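Extracellular sialidase/neuraminidase, putative (Aspergillus fumigatus, PDB 2XZK) probably releases terminal sialic acids, in particular the deaminated form KDN, from glycoconjugates as an exo-acting sialidase. Local coordinates at residues Ser37-Ala42 with Glu56-Thr61; Pro41-Thr46 with Tyr338-Lys343; Val307-Asp312 with Ser378-Gly383. All coordinates share one frame; numbering follows the deposited sequence. Where two conformers were deposited one is given.

Interaction 1: residues Ser37-Ala42 with Glu56-Thr61. With FKD (3-deoxy-3-fluoro-D-erythro-alpha-L-manno-non-2-ulopyranosonic acid), chain C.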
loop_
_atom_site.group_PDB
_atom_site.type_symbol
_atom_site.label_atom_id
_atom_site.label_comp_id
_atom_site.label_asym_id
_atom_site.label_seq_id
_atom_site.Cartn_x
_atom_site.Cartn_y
_atom_site.Cartn_z
ATOM N N SER A 37 -10.611 -0.165 13.607
ATOM C CA SER A 37 -9.332 0.289 13.099
ATOM C C SER A 37 -9.313 0.288 11.574
ATOM O O SER A 37 -10.028 -0.479 10.916
ATOM C CB SER A 37 -8.205 -0.604 13.620
ATOM O OG SER A 37 -7.949 -0.371 14.988
ATOM N N PHE A 38 -8.501 1.185 11.024
ATOM C CA PHE A 38 -8.184 1.172 9.602
ATOM C C PHE A 38 -6.698 0.940 9.450
ATOM O O PHE A 38 -5.891 1.620 10.072
ATOM C CB PHE A 38 -8.601 2.483 8.955
ATOM C CG PHE A 38 -10.089 2.689 8.953
ATOM C CD1 PHE A 38 -10.871 2.059 7.999
ATOM C CD2 PHE A 38 -10.709 3.470 9.932
ATOM C CE1 PHE A 38 -12.250 2.216 7.985
ATOM C CE2 PHE A 38 -12.108 3.630 9.925
ATOM C CZ PHE A 38 -12.869 3.002 8.946
ATOM N N ARG A 39 -6.350 -0.043 8.631
ATOM C CA ARG A 39 -4.953 -0.401 8.410
ATOM C C ARG A 39 -4.750 -0.725 6.940
ATOM O O ARG A 39 -5.716 -0.865 6.189
ATOM C CB ARG A 39 -4.527 -1.596 9.279
ATOM C CG ARG A 39 -4.313 -1.277 10.761
ATOM C CD ARG A 39 -3.364 -2.269 11.426
ATOM N NE ARG A 39 -2.048 -2.141 10.814
ATOM C CZ ARG A 39 -1.155 -3.110 10.686
ATOM N NH1 ARG A 39 -1.389 -4.327 11.173
ATOM N NH2 ARG A 39 -0.007 -2.845 10.059
ATOM N N ILE A 40 -3.483 -0.840 6.554
ATOM C CA ILE A 40 -3.069 -1.388 5.255
ATOM C C ILE A 40 -3.494 -0.499 4.080
ATOM O O ILE A 40 -4.330 -0.892 3.252
ATOM C CB ILE A 40 -3.537 -2.868 5.056
ATOM C CG1 ILE A 40 -3.508 -3.680 6.372
ATOM C CG2 ILE A 40 -2.721 -3.549 3.966
ATOM C CD1 ILE A 40 -2.175 -3.718 7.113
ATOM N N PRO A 41 -2.926 0.722 4.009
ATOM C CA PRO A 41 -3.366 1.681 3.014
ATOM C C PRO A 41 -2.884 1.378 1.610
ATOM O O PRO A 41 -1.849 0.752 1.439
ATOM C CB PRO A 41 -2.709 2.987 3.470
ATOM C CG PRO A 41 -1.466 2.543 4.199
ATOM C CD PRO A 41 -1.919 1.303 4.926
ATOM N N ALA A 42 -3.636 1.842 0.623
ATOM C CA ALA A 42 -3.166 1.878 -0.759
ATOM C C ALA A 42 -3.777 3.094 -1.425
ATOM O O ALA A 42 -4.939 3.403 -1.188
ATOM C CB ALA A 42 -3.580 0.602 -1.505
ATOM N N GLU A 56 -7.916 -1.532 4.739
ATOM C CA GLU A 56 -8.645 -2.576 5.436
ATOM C C GLU A 56 -9.440 -1.939 6.568
ATOM O O GLU A 56 -8.877 -1.278 7.433
ATOM C CB GLU A 56 -7.681 -3.625 5.987
ATOM C CG GLU A 56 -7.189 -4.589 4.924
ATOM C CD GLU A 56 -6.180 -5.570 5.470
ATOM O OE1 GLU A 56 -6.234 -5.872 6.691
ATOM O OE2 GLU A 56 -5.333 -6.041 4.676
ATOM N N GLY A 57 -10.760 -2.104 6.516
ATOM C CA GLY A 57 -11.634 -1.708 7.611
ATOM C C GLY A 57 -11.711 -2.909 8.537
ATOM O O GLY A 57 -12.343 -3.907 8.212
ATOM N N ARG A 58 -11.033 -2.817 9.671
ATOM C CA ARG A 58 -10.968 -3.931 10.607
ATOM C C ARG A 58 -12.052 -3.723 11.654
ATOM O O ARG A 58 -11.950 -2.857 12.542
ATOM C CB ARG A 58 -9.557 -4.034 11.192
ATOM C CG ARG A 58 -8.498 -4.213 10.100
ATOM C CD ARG A 58 -7.094 -4.475 10.632
ATOM N NE ARG A 58 -6.220 -5.004 9.577
ATOM C CZ ARG A 58 -5.012 -5.523 9.790
ATOM N NH1 ARG A 58 -4.514 -5.596 11.025
ATOM N NH2 ARG A 58 -4.292 -5.987 8.766
ATOM N N ARG A 59 -13.091 -4.538 11.531
ATOM C CA ARG A 59 -14.373 -4.264 12.181
ATOM C C ARG A 59 -14.273 -4.161 13.694
ATOM O O ARG A 59 -14.707 -3.169 14.279
ATOM C CB ARG A 59 -15.393 -5.332 11.792
ATOM C CG ARG A 59 -15.811 -5.265 10.324
ATOM C CD ARG A 59 -17.103 -4.470 10.161
ATOM N NE ARG A 59 -18.231 -5.133 10.833
ATOM C CZ ARG A 59 -18.925 -4.613 11.847
ATOM N NH1 ARG A 59 -18.641 -3.406 12.322
ATOM N NH2 ARG A 59 -19.930 -5.304 12.380
ATOM N N HIS A 60 -13.664 -5.173 14.309
ATOM C CA HIS A 60 -13.787 -5.377 15.748
ATOM C C HIS A 60 -12.541 -5.088 16.577
ATOM O O HIS A 60 -12.651 -4.690 17.731
ATOM C CB HIS A 60 -14.286 -6.802 16.035
ATOM C CG HIS A 60 -15.502 -7.185 15.250
ATOM N ND1 HIS A 60 -16.717 -6.547 15.401
ATOM C CD2 HIS A 60 -15.694 -8.143 14.315
ATOM C CE1 HIS A 60 -17.598 -7.089 14.580
ATOM N NE2 HIS A 60 -17.003 -8.056 13.907
ATOM N N THR A 61 -11.362 -5.324 16.002
ATOM C CA THR A 61 -10.084 -5.137 16.693
ATOM C C THR A 61 -9.092 -4.649 15.645
ATOM O O THR A 61 -9.452 -4.484 14.471
ATOM C CB THR A 61 -9.553 -6.460 17.290
ATOM O OG1 THR A 61 -9.055 -7.292 16.236
ATOM C CG2 THR A 61 -10.650 -7.217 18.065
HETATM C C1 FKD C . 2.170 -6.025 9.930
HETATM F F1 FKD C . -0.472 -6.900 9.929
HETATM C C2 FKD C . 1.514 -6.664 8.697
HETATM C C3 FKD C . -0.019 -6.501 8.704
HETATM C C4 FKD C . -0.608 -7.299 7.538
HETATM O O4 FKD C . -2.024 -7.271 7.662
HETATM C C5 FKD C . -0.110 -8.755 7.524
HETATM O O5 FKD C . -0.633 -9.454 6.398
HETATM C C6 FKD C . 1.426 -8.788 7.474
HETATM O O6 FKD C . 1.931 -8.018 8.579
HETATM C C7 FKD C . 2.067 -10.187 7.601
HETATM O O7 FKD C . 1.740 -10.759 8.867
HETATM C C8 FKD C . 3.606 -10.097 7.499
HETATM O O8 FKD C . 3.964 -9.588 6.219
HETATM C C9 FKD C . 4.290 -11.456 7.701
HETATM O O9 FKD C . 3.815 -12.384 6.730
HETATM O O1A FKD C . 1.546 -5.152 10.545
HETATM O O1B FKD C . 3.333 -6.386 10.218
#

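Interaction 2: residues Pro41-Thr46 with Tyr338-Lys343. With FKD (3-deoxy-3-fluoro-D-erythro-alpha-L-manno-non-2-ulopyranosonic acid), chain C.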
loop_
_atom_site.group_PDB
_atom_site.type_symbol
_atom_site.label_atom_id
_atom_site.label_comp_id
_atom_site.label_asym_id
_atom_site.label_seq_id
_atom_site.Cartn_x
_atom_site.Cartn_y
_atom_site.Cartn_z
ATOM N N PRO A 41 -2.926 0.722 4.009
ATOM C CA PRO A 41 -3.366 1.681 3.014
ATOM C C PRO A 41 -2.884 1.378 1.610
ATOM O O PRO A 41 -1.849 0.752 1.439
ATOM C CB PRO A 41 -2.709 2.987 3.470
ATOM C CG PRO A 41 -1.466 2.543 4.199
ATOM C CD PRO A 41 -1.919 1.303 4.926
ATOM N N ALA A 42 -3.636 1.842 0.623
ATOM C CA ALA A 42 -3.166 1.878 -0.759
ATOM C C ALA A 42 -3.777 3.094 -1.425
ATOM O O ALA A 42 -4.939 3.403 -1.188
ATOM C CB ALA A 42 -3.580 0.602 -1.505
ATOM N N VAL A 43 -2.997 3.798 -2.228
ATOM C CA VAL A 43 -3.486 4.995 -2.922
ATOM C C VAL A 43 -3.019 5.081 -4.377
ATOM O O VAL A 43 -1.846 4.787 -4.698
ATOM C CB VAL A 43 -3.131 6.286 -2.136
ATOM C CG1 VAL A 43 -1.612 6.521 -2.110
ATOM C CG2 VAL A 43 -3.892 7.497 -2.692
ATOM N N VAL A 44 -3.946 5.478 -5.249
ATOM C CA VAL A 44 -3.634 5.715 -6.652
ATOM C C VAL A 44 -4.329 6.971 -7.158
ATOM O O VAL A 44 -5.439 7.293 -6.726
ATOM C CB VAL A 44 -4.012 4.516 -7.565
ATOM C CG1 VAL A 44 -3.072 3.340 -7.319
ATOM C CG2 VAL A 44 -5.481 4.088 -7.400
ATOM N N ARG A 45 -3.670 7.671 -8.076
ATOM C CA ARG A 45 -4.305 8.737 -8.820
ATOM C C ARG A 45 -4.735 8.132 -10.150
ATOM O O ARG A 45 -3.968 7.427 -10.799
ATOM C CB ARG A 45 -3.353 9.916 -9.053
ATOM C CG ARG A 45 -4.018 10.996 -9.915
ATOM C CD ARG A 45 -3.182 12.230 -10.205
ATOM N NE ARG A 45 -1.797 11.948 -10.564
ATOM C CZ ARG A 45 -1.384 11.538 -11.760
ATOM N NH1 ARG A 45 -2.253 11.330 -12.742
ATOM N NH2 ARG A 45 -0.092 11.323 -11.963
ATOM N N THR A 46 -5.978 8.377 -10.535
ATOM C CA THR A 46 -6.483 7.816 -11.779
ATOM C C THR A 46 -6.085 8.720 -12.940
ATOM O O THR A 46 -5.503 9.788 -12.727
ATOM C CB THR A 46 -8.001 7.662 -11.758
ATOM O OG1 THR A 46 -8.604 8.941 -11.941
ATOM C CG2 THR A 46 -8.495 7.074 -10.461
ATOM N N TYR A 338 2.680 0.843 7.878
ATOM C CA TYR A 338 2.496 0.660 6.434
ATOM C C TYR A 338 2.181 1.992 5.752
ATOM O O TYR A 338 1.617 2.905 6.375
ATOM C CB TYR A 338 1.345 -0.328 6.158
ATOM C CG TYR A 338 1.601 -1.785 6.484
ATOM C CD1 TYR A 338 2.351 -2.175 7.607
ATOM C CD2 TYR A 338 1.038 -2.776 5.695
ATOM C CE1 TYR A 338 2.569 -3.532 7.896
ATOM C CE2 TYR A 338 1.235 -4.110 5.979
ATOM C CZ TYR A 338 1.993 -4.481 7.075
ATOM O OH TYR A 338 2.165 -5.832 7.308
ATOM N N SER A 339 2.543 2.111 4.475
ATOM C CA SER A 339 2.317 3.349 3.740
ATOM C C SER A 339 2.052 3.084 2.267
ATOM O O SER A 339 2.302 1.990 1.749
ATOM C CB SER A 339 3.525 4.263 3.876
ATOM O OG SER A 339 4.651 3.635 3.281
ATOM N N SER A 340 1.588 4.118 1.577
ATOM C CA SER A 340 1.379 4.040 0.140
ATOM C C SER A 340 1.533 5.426 -0.448
ATOM O O SER A 340 1.163 6.413 0.192
ATOM C CB SER A 340 -0.010 3.481 -0.193
ATOM O OG SER A 340 -0.177 3.349 -1.597
ATOM N N MET A 341 2.076 5.517 -1.657
ATOM C CA MET A 341 2.287 6.815 -2.291
ATOM C C MET A 341 1.801 6.842 -3.721
ATOM O O MET A 341 1.837 5.835 -4.438
ATOM C CB MET A 341 3.777 7.180 -2.293
ATOM C CG MET A 341 4.419 7.456 -0.939
ATOM S SD MET A 341 6.150 7.976 -1.182
ATOM C CE MET A 341 6.894 6.435 -1.748
ATOM N N THR A 342 1.364 8.027 -4.121
ATOM C CA THR A 342 1.028 8.323 -5.501
ATOM C C THR A 342 1.486 9.742 -5.847
ATOM O O THR A 342 1.843 10.510 -4.953
ATOM C CB THR A 342 -0.495 8.172 -5.742
ATOM O OG1 THR A 342 -0.758 8.212 -7.156
ATOM C CG2 THR A 342 -1.284 9.284 -5.040
ATOM N N LYS A 343 1.541 10.049 -7.139
ATOM C CA LYS A 343 1.716 11.427 -7.593
ATOM C C LYS A 343 0.321 12.027 -7.729
ATOM O O LYS A 343 -0.585 11.379 -8.245
ATOM C CB LYS A 343 2.444 11.449 -8.936
ATOM C CG LYS A 343 2.974 12.806 -9.339
ATOM C CD LYS A 343 3.669 12.723 -10.689
ATOM C CE LYS A 343 4.765 13.756 -10.791
ATOM N NZ LYS A 343 5.310 13.856 -12.170
HETATM C C1 FKD C . 2.170 -6.025 9.930
HETATM F F1 FKD C . -0.472 -6.900 9.929
HETATM C C2 FKD C . 1.514 -6.664 8.697
HETATM C C3 FKD C . -0.019 -6.501 8.704
HETATM C C4 FKD C . -0.608 -7.299 7.538
HETATM O O4 FKD C . -2.024 -7.271 7.662
HETATM C C5 FKD C . -0.110 -8.755 7.524
HETATM O O5 FKD C . -0.633 -9.454 6.398
HETATM C C6 FKD C . 1.426 -8.788 7.474
HETATM O O6 FKD C . 1.931 -8.018 8.579
HETATM C C7 FKD C . 2.067 -10.187 7.601
HETATM O O7 FKD C . 1.740 -10.759 8.867
HETATM C C8 FKD C . 3.606 -10.097 7.499
HETATM O O8 FKD C . 3.964 -9.588 6.219
HETATM C C9 FKD C . 4.290 -11.456 7.701
HETATM O O9 FKD C . 3.815 -12.384 6.730
HETATM O O1A FKD C . 1.546 -5.152 10.545
HETATM O O1B FKD C . 3.333 -6.386 10.218
HETATM O O HOH W 1 0.249 4.438 -6.332
#

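Interaction 3: residues Val307-Asp312 with Ser378-Gly383. With K99 ((2R,3R,4R,5R,6S)-2,3-bis(fluoranyl)-4,5-bis(oxidanyl)-6-[(1R,2R)-1,2,3-tris(oxidanyl)propyl]oxane-2-carboxylic acid), chain E.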
loop_
_atom_site.group_PDB
_atom_site.type_symbol
_atom_site.label_atom_id
_atom_site.label_comp_id
_atom_site.label_asym_id
_atom_site.label_seq_id
_atom_site.Cartn_x
_atom_site.Cartn_y
_atom_site.Cartn_z
ATOM N N VAL A 307 10.564 9.810 4.173
ATOM C CA VAL A 307 10.429 9.829 2.711
ATOM C C VAL A 307 11.771 10.235 2.073
ATOM O O VAL A 307 12.423 11.178 2.548
ATOM C CB VAL A 307 9.234 10.728 2.252
ATOM C CG1 VAL A 307 9.480 12.220 2.524
ATOM C CG2 VAL A 307 8.901 10.494 0.778
ATOM N N ARG A 308 12.189 9.517 1.034
ATOM C CA ARG A 308 13.495 9.717 0.408
ATOM C C ARG A 308 13.420 9.796 -1.110
ATOM O O ARG A 308 12.463 9.309 -1.716
ATOM C CB ARG A 308 14.409 8.546 0.731
ATOM C CG ARG A 308 14.581 8.207 2.192
ATOM C CD ARG A 308 15.367 6.923 2.231
ATOM N NE ARG A 308 15.530 6.321 3.545
ATOM C CZ ARG A 308 16.639 6.385 4.281
ATOM N NH1 ARG A 308 17.699 7.096 3.867
ATOM N NH2 ARG A 308 16.699 5.729 5.432
ATOM N N ILE A 309 14.467 10.362 -1.713
ATOM C CA ILE A 309 14.583 10.472 -3.160
ATOM C C ILE A 309 15.889 9.802 -3.608
ATOM O O ILE A 309 16.936 9.976 -2.963
ATOM C CB ILE A 309 14.587 11.953 -3.615
ATOM C CG1 ILE A 309 13.361 12.700 -3.092
ATOM C CG2 ILE A 309 14.664 12.058 -5.144
ATOM C CD1 ILE A 309 13.462 14.240 -3.194
ATOM N N SER A 310 15.815 9.015 -4.685
ATOM C CA SER A 310 17.026 8.529 -5.374
ATOM C C SER A 310 17.070 9.159 -6.756
ATOM O O SER A 310 16.059 9.212 -7.458
ATOM C CB SER A 310 17.037 7.008 -5.536
ATOM O OG SER A 310 18.207 6.590 -6.248
ATOM N N TYR A 311 18.256 9.614 -7.147
ATOM C CA TYR A 311 18.483 10.180 -8.476
ATOM C C TYR A 311 19.210 9.177 -9.366
ATOM O O TYR A 311 19.482 9.460 -10.540
ATOM C CB TYR A 311 19.335 11.451 -8.349
ATOM C CG TYR A 311 18.648 12.497 -7.515
ATOM C CD1 TYR A 311 17.751 13.379 -8.099
ATOM C CD2 TYR A 311 18.876 12.584 -6.141
ATOM C CE1 TYR A 311 17.101 14.333 -7.349
ATOM C CE2 TYR A 311 18.232 13.550 -5.364
ATOM C CZ TYR A 311 17.349 14.413 -5.980
ATOM O OH TYR A 311 16.703 15.358 -5.234
ATOM N N ASP A 312 19.506 8.012 -8.804
ATOM C CA ASP A 312 20.261 6.960 -9.502
ATOM C C ASP A 312 19.412 6.242 -10.533
ATOM O O ASP A 312 18.232 5.999 -10.306
ATOM C CB ASP A 312 20.805 5.958 -8.504
ATOM C CG ASP A 312 21.919 6.534 -7.662
ATOM O OD1 ASP A 312 22.565 7.518 -8.104
ATOM O OD2 ASP A 312 22.160 6.005 -6.557
ATOM N N SER A 378 10.162 20.010 -2.900
ATOM C CA SER A 378 10.817 21.063 -2.142
ATOM C C SER A 378 10.739 20.784 -0.639
ATOM O O SER A 378 11.713 20.983 0.085
ATOM C CB SER A 378 10.215 22.433 -2.470
ATOM O OG SER A 378 10.748 23.415 -1.603
ATOM N N TRP A 379 9.592 20.287 -0.184
ATOM C CA TRP A 379 9.432 19.983 1.231
ATOM C C TRP A 379 10.417 18.897 1.662
ATOM O O TRP A 379 11.075 19.027 2.704
ATOM C CB TRP A 379 7.994 19.599 1.585
ATOM C CG TRP A 379 7.842 19.337 3.057
ATOM C CD1 TRP A 379 7.620 20.270 4.037
ATOM C CD2 TRP A 379 7.931 18.068 3.723
ATOM N NE1 TRP A 379 7.571 19.662 5.272
ATOM C CE2 TRP A 379 7.745 18.310 5.108
ATOM C CE3 TRP A 379 8.151 16.750 3.288
ATOM C CZ2 TRP A 379 7.767 17.274 6.062
ATOM C CZ3 TRP A 379 8.172 15.721 4.240
ATOM C CH2 TRP A 379 7.994 15.993 5.607
ATOM N N ILE A 380 10.559 17.843 0.851
ATOM C CA ILE A 380 11.532 16.794 1.183
ATOM C C ILE A 380 12.956 17.350 1.177
ATOM O O ILE A 380 13.735 17.070 2.078
ATOM C CB ILE A 380 11.481 15.615 0.204
ATOM C CG1 ILE A 380 10.047 15.081 0.068
ATOM C CG2 ILE A 380 12.472 14.508 0.639
ATOM C CD1 ILE A 380 9.881 14.071 -1.082
ATOM N N LEU A 381 13.277 18.136 0.150
ATOM C CA LEU A 381 14.659 18.588 -0.087
ATOM C C LEU A 381 15.137 19.650 0.904
ATOM O O LEU A 381 16.338 19.811 1.118
ATOM C CB LEU A 381 14.801 19.114 -1.523
ATOM C CG LEU A 381 14.678 18.068 -2.647
ATOM C CD1 LEU A 381 14.368 18.759 -3.969
ATOM C CD2 LEU A 381 15.919 17.200 -2.745
ATOM N N ASN A 382 14.190 20.364 1.502
ATOM C CA ASN A 382 14.506 21.409 2.469
ATOM C C ASN A 382 14.488 20.898 3.901
ATOM O O ASN A 382 14.560 21.674 4.855
ATOM C CB ASN A 382 13.568 22.607 2.272
ATOM C CG ASN A 382 13.982 23.470 1.088
ATOM O OD1 ASN A 382 15.018 24.140 1.129
ATOM N ND2 ASN A 382 13.184 23.447 0.019
ATOM N N GLY A 383 14.434 19.577 4.039
ATOM C CA GLY A 383 14.541 18.913 5.331
ATOM C C GLY A 383 15.880 19.195 6.000
ATOM O O GLY A 383 16.888 19.342 5.312
HETATM O O1A K99 E . 20.951 12.906 -3.491
HETATM C C1 K99 E . 22.036 12.565 -2.971
HETATM O O1B K99 E . 22.957 13.352 -2.653
HETATM C C2 K99 E . 22.288 11.064 -2.667
HETATM C C3 K99 E . 21.252 10.120 -3.306
HETATM F F1 K99 E . 21.409 8.852 -2.752
HETATM C C4 K99 E . 21.372 10.070 -4.841
HETATM O O4 K99 E . 20.477 9.114 -5.387
HETATM O O6 K99 E . 23.601 10.650 -3.144
HETATM C C6 K99 E . 23.735 10.742 -4.606
HETATM C C5 K99 E . 22.798 9.719 -5.262
HETATM O O5 K99 E . 22.902 9.779 -6.687
HETATM C C7 K99 E . 25.179 10.572 -5.082
HETATM O O7 K99 E . 25.788 9.546 -4.291
HETATM C C8 K99 E . 25.965 11.909 -5.023
HETATM O O8 K99 E . 25.805 12.514 -3.740
HETATM C C9 K99 E . 25.522 12.937 -6.093
HETATM O O9 K99 E . 26.067 12.622 -7.388
HETATM F F2 K99 E . 22.254 10.882 -1.338
#

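Interaction 1: residues Ser37-Ala42 with Glu56-Thr61
With CG anti to the carbonyl carbon and beside the backbone N in both Arg-39 (chi1 -75°) and Arg-58, the two chains run toward the sugar FKD from the one face of the hairpin on which the strand register places them. Arg-58 stays extended as far as NE, whereas Arg-39 bends at chi3 (64°). The setting is an antiparallel hairpin of a beta-propeller blade, and Phe-38 to Pro-41 spell the FRIP motif of sialidases. Ser-37 and Arg-58 form a hydrogen-bonded pair, with Arg-58 N 2.8 Å from Ser-37 O; Arg-39 and Glu-56 form a second. Between them Phe-38 and Gly-57 make a non-hydrogen-bonded pair, and the Phe-38 ring lies beside the glycine, CD1 being 3.9 Å from Gly-57 CA. The guanidinium planes stand 72° apart, with Arg-39 NH1 and Arg-58 NH1 separated by 3.4 Å, and CB and CD of Arg-39 sit over one face of the Arg-58 guanidinium. Both cations serve the ligand. Arg-39 gives two bonds to one carboxylate oxygen, the shorter from NH2 to FKD O1A (2.8 Å), consistent with membership of the sialidase arginine triad; Arg-245 and Arg-302 also bind FKD. Glu-354 holds Arg-39 NE, while Asn-62 and Asp-64 take Arg-58 NH1, which helps fix how each guanidinium is turned. Ile-40 packs CG1 3.4 Å from Arg-58 NH2 and also against the Glu-56 carboxylate. Glu-56 OE1 is gripped side-on from one face of its plane, by Arg-58 NE at 3.0 Å and Arg-58 NH2 at 2.8 Å, and that same NH2 donates to FKD O4 at 2.8 Å.

Interaction 2: residues Pro41-Thr46 with Tyr338-Lys343
This is a parallel contact between the innermost strands of two adjacent propeller blades, near the centre of the chain: the segment axes run 1° apart in direction and approach to 5.5 Å. No backbone-to-backbone hydrogen bond crosses between Pro-41-Thr-46 and Tyr-338-Lys-343; side chains and a water do the bridging instead. Ser-340 reaches across to accept from Val-43 N at 2.9 Å, its OG swung opposite the backbone N (chi1 -177°). Thr-342 OG1 takes Arg-45 N in the same manner, but weakly. One water donates to Val-43 O (2.7 Å) and to Met-341 O (2.8 Å), bridging carbonyls that point different ways, only that of Val-43 toward the neighbouring strand. Between these polar links, methyl CG2 of Val-43 meets CG2 of Thr-342 at 3.9 Å, the two side chains crossing at about a right angle. Toward the strand ends, Arg-45 lies alongside Lys-343, and NE bonds Lys-343 O at 2.7 Å from 48° above the carbonyl plane. At the start of the strands, the Pro-41 ring packs by CD on Tyr-338 CB (3.9 Å). Tyr-338 OH is covalently joined to FKD C2 at 1.7 Å, the anomeric carbon lying at the ring edge, near its plane. Such a trapped tyrosyl adduct is the hallmark of the retaining sialidase active site, set at the axis of a six-bladed beta-propeller.

Interaction 3: residues Val307-Asp312 with Ser378-Gly383
Two aromatic rings flank the contact, and each meets it by its rim: Trp-379 presents its edge to Val-307, with CZ3 4.1 Å from CG1, while the Tyr-311 hydroxyl points at Leu-381, OH to CD2 3.2 Å. One face of the Tyr-311 ring carries Ile-309 CG2, 3.7 Å above the plane and offset toward the rim; at the edge, near the plane, lies the sugar K99. The motif is a short C-terminal helix packed on one face of a propeller blade, against strand 305-310. Alternation along the strand puts Val-307 and Ile-309 toward the helix. Val-307 CG1 sits between backbone N and carbonyl carbon (chi1 68°), and this turns it onto Ile-380, 3.8 Å from Ile-380 CG1, the side chains crossing at about a right angle. Ile-309 CD1 drops between Ile-380 CG2 and Leu-381 CD2, 3.9 Å from the latter. No hydrogen bond spans the segments, so the join is apolar packing, extended by Phe-375, which touches both Val-307 and Ile-380. The Tyr-311 hydroxyl is bonded to Asp-3, near the N-terminus. At the end of the strand, Ser-310 OG accepts from Asp-312 N at 3.2 Å, an ST turn in the backbone that meets K99. This second sugar site is separate from that of the covalently held FKD. The turn grips K99 twice: Tyr-311 N donates to O4 at 2.9 Å in a nearly straight bond (169°), and K99 O5 donates to Asp-312 OD1 at 2.7 Å.

Interactions 1 and 2 start from the same strand, 37-45, sharing Pro-41 and Ala-42; residues 56-61 follow, and 338-343 come much later in the chain. Their centres lie 16 Å apart, and they touch where Arg-39 NH2 packs 3.4 Å from Tyr-338 CE1, so arginines and covalently bound tyrosine line one pocket. Interaction 2 joins the sheet of strand 37-45 to that of strand 334-343. Interaction 3 alternates with it in sequence and lies farther out, centres 18 Å apart, linked by Met-341 SD packing on Val-307 CG2. Interactions 1 and 3, 30 Å apart between centres, lie on opposite sides of the chain's centre, one at the FKD pocket and the other beside a separately bound K99.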